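Side-chain contacts in proteasome accessory factor B/C (PafBC) (Paenarthrobacter aurescens, PDB 6SJ9), which regulates transcription in the bacterial DNA damage response, probably by binding DNA through its winged helix-turn-helix domains: residues D284-A289 against V312-A317; F631-G636 against R652-A657. One frame throughout, in Å; residues are numbered along the deposited sequence.

Contacts 1 and 2 lie in the two WCX domains of the chain, with their centres about 12 Å apart. They occupy equivalent places in the fold, but their chemistry differs. Each joins a helix before the last strand of a four-stranded antiparallel sheet to the helix after it. The two domains also touch through these segments. R314 NE of contact 1 is 3.3 Å from Q634 O of contact 2, a probable hydrogen bond. A317 CB packs 3.3 Å from G636 O, and L315 O lies 3.4 Å from I655 CG2. Contact 1 is partly buried, contact 2 buried. The bound potassium ion is held by other residues: L16, T18, I81, K83 and S85.

Contact 1. Residues D284-A289 against V312-A317; sequences DPEQLA and VRRLQA
R313 and R314, neighbours on helix 305-323, both reach the carboxylate of E286 in the first turn of helix 285-294. R313 has its CG anti to the backbone N (chi1 -176°), and two further bends bring the edge of its guanidinium to the acid. R313 NH2 gives a fairly straight bond (165°) to E286 OE2 at 2.7 Å, on the syn side of that oxygen. R313 NH1 adds a weak bond to E286 OE1 at 3.4 Å. The two flat groups are 25° apart, a skewed two-pronged pair. R314 comes to the end of E286 OE1, which R313 NH1 also reaches; R314 NH2 lies 3.5 Å from it, a longer salt bridge. Its aliphatic part runs by A289, with R314 CD 3.8 Å from A289 O. L315 turns to helix 645-659, touching A658 and L659. D284, the N-cap of helix 285-294, accepts with OD1 from E286 N at 3.0 Å, holding the start of the helix. The segment axes are 11.2 Å apart, so long polar side chains span most of the distance. One carboxylate between two guanidinium groups probably stays ionised and offsets part of their positive charge.

Contact 2. Residues F631-G636 against R652-A657; sequences FVSQHG and RAWIDA
S633 OG is gripped from several sides. W654 NE1 donates to it at 3.0 Å, and the hydroxyl can itself donate to P629 O, one turn back in its own helix, or to A293 O of helix 285-294, in the other WCX domain. A hydroxyl has one proton, so it can serve these two carbonyls only by turns or by sharing. The bond from W654 is well directed, with an N-H...O angle of 158°, and OG lies in the indole plane. S633 CB also sits at this edge, 3.6 Å from W654 NE1. The indole gets there because its CG is anti to the backbone N (chi1 168°). Its ring meets H298 edge-to-face and packs on P297 and P629. With an alanine here in place of W654 the indole N-H is gone; S633 OG would probably be left without this donor, and a gap is likely to open beside H298 and P297.

Next to this polar bond the contact is apolar. V632 CG1 meets I655 CD1 at 3.9 Å, methyl to methyl, and the two side chains cross at about a right angle. S633 CB lies 4.2 Å from I655 CG1. I655 also touches A318 and A319 of helix 305-323, in the other WCX domain, which packs against this helix pair.

Helices 627-634 and 645-659 come before and after the edge strand 639-643 in the chain. The sheet order 2-3-1-4 is that of a ferredoxin-like fold, here with an added C-terminal helix.

Contact 1. Residues D284-A289 against V312-A317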
ATOM      1  N   ASP A 284      11.459  -2.240 -17.364  1.00 73.46           N
ATOM      2  CA  ASP A 284      12.482  -3.027 -16.677  1.00 72.29           C
ATOM      3  C   ASP A 284      12.070  -4.487 -16.627  1.00 66.07           C
ATOM      4  O   ASP A 284      11.059  -4.815 -15.992  1.00 67.61           O
ATOM      5  CB  ASP A 284      12.700  -2.490 -15.256  1.00 75.39           C
ATOM      6  CG  ASP A 284      13.814  -3.251 -14.472  1.00 79.61           C
ATOM      7  OD1 ASP A 284      14.445  -4.203 -14.997  1.00 81.84           O
ATOM      8  OD2 ASP A 284      14.107  -2.839 -13.332  1.00 79.05           O
ATOM      9  N   PRO A 285      12.844  -5.393 -17.224  1.00 64.32           N
ATOM     10  CA  PRO A 285      12.460  -6.811 -17.212  1.00 64.60           C
ATOM     11  C   PRO A 285      12.548  -7.467 -15.850  1.00 60.74           C
ATOM     12  O   PRO A 285      11.844  -8.460 -15.635  1.00 59.52           O
ATOM     13  CB  PRO A 285      13.434  -7.464 -18.208  1.00 70.25           C
ATOM     14  CG  PRO A 285      14.529  -6.498 -18.366  1.00 71.16           C
ATOM     15  CD  PRO A 285      14.005  -5.133 -18.080  1.00 68.73           C
ATOM     16  N   GLU A 286      13.373  -6.962 -14.926  1.00 59.62           N
ATOM     17  CA  GLU A 286      13.369  -7.550 -13.595  1.00 59.76           C
ATOM     18  C   GLU A 286      12.069  -7.234 -12.893  1.00 53.89           C
ATOM     19  O   GLU A 286      11.544  -8.062 -12.147  1.00 52.16           O
ATOM     20  CB  GLU A 286      14.557  -7.076 -12.755  1.00 61.77           C
ATOM     21  CG  GLU A 286      15.828  -7.676 -13.259  1.00 68.47           C
ATOM     22  CD  GLU A 286      15.761  -9.184 -13.196  1.00 76.82           C
ATOM     23  OE1 GLU A 286      15.163  -9.717 -12.223  1.00 77.72           O
ATOM     24  OE2 GLU A 286      16.294  -9.837 -14.127  1.00 84.12           O
ATOM     25  N   GLN A 287      11.520  -6.054 -13.147  1.00 53.63           N
ATOM     26  CA  GLN A 287      10.267  -5.688 -12.512  1.00 55.46           C
ATOM     27  C   GLN A 287       9.122  -6.556 -13.019  1.00 58.25           C
ATOM     28  O   GLN A 287       8.348  -7.091 -12.212  1.00 57.92           O
ATOM     29  CB  GLN A 287       9.965  -4.219 -12.750  1.00 62.35           C
ATOM     30  CG  GLN A 287       8.926  -3.748 -11.791  1.00 72.39           C
ATOM     31  CD  GLN A 287       8.478  -2.366 -12.074  1.00 81.92           C
ATOM     32  OE1 GLN A 287       9.157  -1.630 -12.799  1.00 86.04           O
ATOM     33  NE2 GLN A 287       7.355  -1.961 -11.456  1.00 84.07           N
ATOM     34  N   LEU A 288       9.011  -6.724 -14.358  1.00 54.64           N
ATOM     35  CA  LEU A 288       7.962  -7.580 -14.911  1.00 54.01           C
ATOM     36  C   LEU A 288       8.143  -9.032 -14.487  1.00 54.13           C
ATOM     37  O   LEU A 288       7.164  -9.718 -14.204  1.00 53.61           O
ATOM     38  CB  LEU A 288       7.932  -7.492 -16.439  1.00 52.38           C
ATOM     39  CG  LEU A 288       6.777  -8.235 -17.090  1.00 52.04           C
ATOM     40  CD1 LEU A 288       5.476  -7.771 -16.438  1.00 47.12           C
ATOM     41  CD2 LEU A 288       6.712  -7.987 -18.600  1.00 52.73           C
ATOM     42  N   ALA A 289       9.387  -9.514 -14.423  1.00 54.96           N
ATOM     43  CA  ALA A 289       9.601 -10.925 -14.096  1.00 55.23           C
ATOM     44  C   ALA A 289       9.171 -11.240 -12.671  1.00 51.89           C
ATOM     45  O   ALA A 289       8.613 -12.317 -12.408  1.00 51.83           O
ATOM     46  CB  ALA A 289      11.069 -11.322 -14.289  1.00 55.09           C
ATOM     47  N   VAL A 312      12.125 -17.735 -15.189  1.00 62.30           N
ATOM     48  CA  VAL A 312      12.645 -19.066 -14.882  1.00 65.93           C
ATOM     49  C   VAL A 312      13.657 -19.010 -13.746  1.00 64.96           C
ATOM     50  O   VAL A 312      13.605 -19.818 -12.814  1.00 69.81           O
ATOM     51  CB  VAL A 312      13.275 -19.679 -16.152  1.00 75.64           C
ATOM     52  CG1 VAL A 312      14.105 -20.947 -15.811  1.00 62.13           C
ATOM     53  CG2 VAL A 312      12.171 -19.992 -17.173  1.00 61.85           C
ATOM     54  N   ARG A 313      14.548 -18.013 -13.760  1.00 60.51           N
ATOM     55  CA  ARG A 313      15.548 -17.912 -12.710  1.00 63.69           C
ATOM     56  C   ARG A 313      14.894 -17.802 -11.336  1.00 63.45           C
ATOM     57  O   ARG A 313      15.326 -18.456 -10.380  1.00 63.72           O
ATOM     58  CB  ARG A 313      16.473 -16.726 -12.977  1.00 69.20           C
ATOM     59  CG  ARG A 313      17.607 -16.611 -11.969  1.00 77.68           C
ATOM     60  CD  ARG A 313      17.810 -15.174 -11.538  1.00 84.61           C
ATOM     61  NE  ARG A 313      17.831 -14.298 -12.706  1.00 93.59           N
ATOM     62  CZ  ARG A 313      17.406 -13.036 -12.703  1.00 96.00           C
ATOM     63  NH1 ARG A 313      16.916 -12.514 -11.582  1.00 95.75           N
ATOM     64  NH2 ARG A 313      17.455 -12.304 -13.821  1.00 96.84           N
ATOM     65  N   ARG A 314      13.830 -17.000 -11.223  1.00 61.37           N
ATOM     66  CA  ARG A 314      13.183 -16.834  -9.918  1.00 56.27           C
ATOM     67  C   ARG A 314      12.463 -18.101  -9.512  1.00 56.81           C
ATOM     68  O   ARG A 314      12.600 -18.563  -8.378  1.00 58.82           O
ATOM     69  CB  ARG A 314      12.189 -15.675  -9.963  1.00 54.10           C
ATOM     70  CG  ARG A 314      12.786 -14.443 -10.545  1.00 57.49           C
ATOM     71  CD  ARG A 314      11.767 -13.367 -10.599  1.00 61.74           C
ATOM     72  NE  ARG A 314      11.683 -12.881  -9.271  1.00 63.06           N
ATOM     73  CZ  ARG A 314      12.354 -11.822  -8.881  1.00 62.27           C
ATOM     74  NH1 ARG A 314      12.282 -11.443  -7.599  1.00 54.15           N
ATOM     75  NH2 ARG A 314      13.043 -11.143  -9.809  1.00 65.29           N
ATOM     76  N   LEU A 315      11.733 -18.705 -10.451  1.00 58.27           N
ATOM     77  CA  LEU A 315      11.051 -19.955 -10.162  1.00 58.57           C
ATOM     78  C   LEU A 315      12.059 -21.029  -9.782  1.00 63.48           C
ATOM     79  O   LEU A 315      11.827 -21.823  -8.855  1.00 66.07           O
ATOM     80  CB  LEU A 315      10.228 -20.398 -11.381  1.00 57.47           C
ATOM     81  CG  LEU A 315       9.135 -19.447 -11.864  1.00 57.47           C
ATOM     82  CD1 LEU A 315       8.506 -19.896 -13.186  1.00 59.94           C
ATOM     83  CD2 LEU A 315       8.067 -19.321 -10.808  1.00 56.19           C
ATOM     84  N   GLN A 316      13.184 -21.072 -10.504  1.00 65.02           N
ATOM     85  CA  GLN A 316      14.194 -22.095 -10.249  1.00 67.16           C
ATOM     86  C   GLN A 316      14.911 -21.839  -8.944  1.00 64.94           C
ATOM     87  O   GLN A 316      15.159 -22.771  -8.169  1.00 66.65           O
ATOM     88  CB  GLN A 316      15.189 -22.175 -11.400  1.00 68.37           C
ATOM     89  CG  GLN A 316      16.123 -23.356 -11.255  1.00 72.78           C
ATOM     90  CD  GLN A 316      15.375 -24.669 -11.243  1.00 73.22           C
ATOM     91  OE1 GLN A 316      14.709 -25.030 -12.209  1.00 73.25           O
ATOM     92  NE2 GLN A 316      15.479 -25.391 -10.130  1.00 75.25           N
ATOM     93  N   ALA A 317      15.217 -20.584  -8.663  1.00 61.26           N
ATOM     94  CA  ALA A 317      15.859 -20.313  -7.396  1.00 59.19           C
ATOM     95  C   ALA A 317      14.919 -20.659  -6.239  1.00 62.15           C
ATOM     96  O   ALA A 317      15.373 -21.134  -5.191  1.00 65.49           O
ATOM     97  CB  ALA A 317      16.360 -18.868  -7.386  1.00 52.83           C
TER

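Contact 2. Residues F631-G636 against R652-A657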
ATOM      1  N   PHE A 631       3.319 -15.598  -3.044  1.00 45.00           N
ATOM      2  CA  PHE A 631       4.376 -14.984  -2.243  1.00 44.19           C
ATOM      3  C   PHE A 631       5.722 -15.679  -2.467  1.00 51.10           C
ATOM      4  O   PHE A 631       6.714 -15.034  -2.831  1.00 48.42           O
ATOM      5  CB  PHE A 631       3.966 -15.039  -0.773  1.00 46.44           C
ATOM      6  CG  PHE A 631       4.991 -14.471   0.189  1.00 50.35           C
ATOM      7  CD1 PHE A 631       5.180 -13.101   0.295  1.00 46.96           C
ATOM      8  CD2 PHE A 631       5.767 -15.313   0.989  1.00 52.80           C
ATOM      9  CE1 PHE A 631       6.115 -12.574   1.182  1.00 50.48           C
ATOM     10  CE2 PHE A 631       6.709 -14.788   1.858  1.00 53.06           C
ATOM     11  CZ  PHE A 631       6.875 -13.414   1.960  1.00 52.48           C
ATOM     12  N   VAL A 632       5.757 -17.025  -2.365  1.00 53.56           N
ATOM     13  CA  VAL A 632       7.046 -17.713  -2.436  1.00 47.94           C
ATOM     14  C   VAL A 632       7.604 -17.642  -3.857  1.00 52.06           C
ATOM     15  O   VAL A 632       8.814 -17.449  -4.065  1.00 52.05           O
ATOM     16  CB  VAL A 632       6.928 -19.180  -1.956  1.00 46.63           C
ATOM     17  CG1 VAL A 632       8.230 -19.930  -2.188  1.00 45.69           C
ATOM     18  CG2 VAL A 632       6.498 -19.275  -0.493  1.00 45.86           C
ATOM     19  N   SER A 633       6.753 -17.852  -4.865  1.00 52.96           N
ATOM     20  CA  SER A 633       7.302 -17.814  -6.217  1.00 53.28           C
ATOM     21  C   SER A 633       7.667 -16.390  -6.610  1.00 49.95           C
ATOM     22  O   SER A 633       8.694 -16.173  -7.251  1.00 53.89           O
ATOM     23  CB  SER A 633       6.332 -18.433  -7.239  1.00 56.34           C
ATOM     24  OG  SER A 633       5.135 -17.677  -7.391  1.00 57.69           O
ATOM     25  N   GLN A 634       6.892 -15.394  -6.164  1.00 48.42           N
ATOM     26  CA  GLN A 634       7.265 -14.010  -6.456  1.00 48.76           C
ATOM     27  C   GLN A 634       8.700 -13.738  -6.048  1.00 50.56           C
ATOM     28  O   GLN A 634       9.510 -13.244  -6.841  1.00 53.13           O
ATOM     29  CB  GLN A 634       6.344 -13.030  -5.724  1.00 46.38           C
ATOM     30  CG  GLN A 634       6.830 -11.630  -5.917  1.00 44.11           C
ATOM     31  CD  GLN A 634       5.933 -10.599  -5.300  1.00 42.85           C
ATOM     32  OE1 GLN A 634       4.779 -10.864  -5.005  1.00 45.89           O
ATOM     33  NE2 GLN A 634       6.475  -9.410  -5.085  1.00 42.85           N
ATOM     34  N   HIS A 635       9.058 -14.132  -4.845  1.00 49.98           N
ATOM     35  CA  HIS A 635      10.343 -13.728  -4.293  1.00 51.66           C
ATOM     36  C   HIS A 635      11.488 -14.649  -4.685  1.00 54.87           C
ATOM     37  O   HIS A 635      12.615 -14.439  -4.228  1.00 56.52           O
ATOM     38  CB  HIS A 635      10.201 -13.599  -2.779  1.00 50.08           C
ATOM     39  CG  HIS A 635       9.410 -12.396  -2.418  1.00 46.29           C
ATOM     40  ND1 HIS A 635       8.107 -12.471  -1.976  1.00 47.25           N
ATOM     41  CD2 HIS A 635       9.693 -11.079  -2.557  1.00 45.83           C
ATOM     42  CE1 HIS A 635       7.637 -11.243  -1.809  1.00 48.13           C
ATOM     43  NE2 HIS A 635       8.579 -10.381  -2.154  1.00 45.52           N
ATOM     44  N   GLY A 636      11.228 -15.648  -5.518  1.00 57.13           N
ATOM     45  CA  GLY A 636      12.269 -16.261  -6.335  1.00 57.52           C
ATOM     46  C   GLY A 636      13.536 -16.699  -5.626  1.00 57.00           C
ATOM     47  O   GLY A 636      14.633 -16.381  -6.084  1.00 56.66           O
ATOM     48  N   ARG A 652       5.433 -25.954  -3.299  1.00 64.02           N
ATOM     49  CA  ARG A 652       6.360 -26.577  -4.241  1.00 68.89           C
ATOM     50  C   ARG A 652       5.650 -27.044  -5.508  1.00 72.66           C
ATOM     51  O   ARG A 652       6.239 -27.017  -6.596  1.00 73.23           O
ATOM     52  CB  ARG A 652       7.105 -27.753  -3.577  1.00 72.74           C
ATOM     53  CG  ARG A 652       8.105 -28.494  -4.516  1.00 73.07           C
ATOM     54  CD  ARG A 652       9.074 -27.494  -5.143  1.00 74.55           C
ATOM     55  NE  ARG A 652      10.121 -28.090  -5.961  1.00 74.80           N
ATOM     56  CZ  ARG A 652      11.253 -28.597  -5.477  1.00 76.58           C
ATOM     57  NH1 ARG A 652      11.471 -28.566  -4.166  1.00 77.21           N
ATOM     58  NH2 ARG A 652      12.162 -29.130  -6.299  1.00 75.13           N
ATOM     59  N   ALA A 653       4.399 -27.484  -5.394  1.00 73.44           N
ATOM     60  CA  ALA A 653       3.665 -27.908  -6.585  1.00 75.03           C
ATOM     61  C   ALA A 653       3.328 -26.713  -7.489  1.00 75.11           C
ATOM     62  O   ALA A 653       3.411 -26.810  -8.731  1.00 72.19           O
ATOM     63  CB  ALA A 653       2.407 -28.673  -6.163  1.00 72.53           C
ATOM     64  N   TRP A 654       2.968 -25.571  -6.878  1.00 72.71           N
ATOM     65  CA  TRP A 654       2.757 -24.341  -7.642  1.00 66.31           C
ATOM     66  C   TRP A 654       4.012 -23.984  -8.427  1.00 63.39           C
ATOM     67  O   TRP A 654       3.961 -23.816  -9.656  1.00 64.85           O
ATOM     68  CB  TRP A 654       2.347 -23.241  -6.666  1.00 67.97           C
ATOM     69  CG  TRP A 654       2.328 -21.819  -7.135  1.00 67.55           C
ATOM     70  CD1 TRP A 654       3.323 -20.905  -7.007  1.00 68.83           C
ATOM     71  CD2 TRP A 654       1.211 -21.123  -7.696  1.00 68.55           C
ATOM     72  NE1 TRP A 654       2.914 -19.683  -7.495  1.00 67.85           N
ATOM     73  CE2 TRP A 654       1.618 -19.793  -7.921  1.00 67.40           C
ATOM     74  CE3 TRP A 654      -0.080 -21.508  -8.071  1.00 72.01           C
ATOM     75  CZ2 TRP A 654       0.782 -18.845  -8.497  1.00 65.66           C
ATOM     76  CZ3 TRP A 654      -0.907 -20.574  -8.634  1.00 73.27           C
ATOM     77  CH2 TRP A 654      -0.476 -19.243  -8.839  1.00 69.22           C
ATOM     78  N   ILE A 655       5.168 -23.973  -7.746  1.00 60.85           N
ATOM     79  CA  ILE A 655       6.440 -23.667  -8.409  1.00 63.09           C
ATOM     80  C   ILE A 655       6.744 -24.708  -9.490  1.00 71.54           C
ATOM     81  O   ILE A 655       7.133 -24.368 -10.618  1.00 76.55           O
ATOM     82  CB  ILE A 655       7.585 -23.594  -7.379  1.00 60.02           C
ATOM     83  CG1 ILE A 655       7.382 -22.430  -6.398  1.00 60.07           C
ATOM     84  CG2 ILE A 655       8.927 -23.471  -8.089  1.00 61.28           C
ATOM     85  CD1 ILE A 655       8.240 -22.504  -5.149  1.00 60.68           C
ATOM     86  N   ASP A 656       6.607 -25.998  -9.154  1.00 71.70           N
ATOM     87  CA  ASP A 656       6.903 -27.033 -10.145  1.00 76.15           C
ATOM     88  C   ASP A 656       5.984 -26.914 -11.345  1.00 73.58           C
ATOM     89  O   ASP A 656       6.439 -26.965 -12.493  1.00 75.39           O
ATOM     90  CB  ASP A 656       6.813 -28.437  -9.535  1.00 81.58           C
ATOM     91  CG  ASP A 656       7.972 -28.744  -8.605  1.00 84.80           C
ATOM     92  OD1 ASP A 656       8.922 -27.923  -8.573  1.00 85.79           O
ATOM     93  OD2 ASP A 656       7.927 -29.796  -7.916  1.00 84.76           O
ATOM     94  N   ALA A 657       4.685 -26.726 -11.102  1.00 69.88           N
ATOM     95  CA  ALA A 657       3.770 -26.534 -12.224  1.00 70.21           C
ATOM     96  C   ALA A 657       4.188 -25.323 -13.075  1.00 71.21           C
ATOM     97  O   ALA A 657       4.150 -25.373 -14.309  1.00 74.03           O
ATOM     98  CB  ALA A 657       2.343 -26.376 -11.683  1.00 67.02           C
TER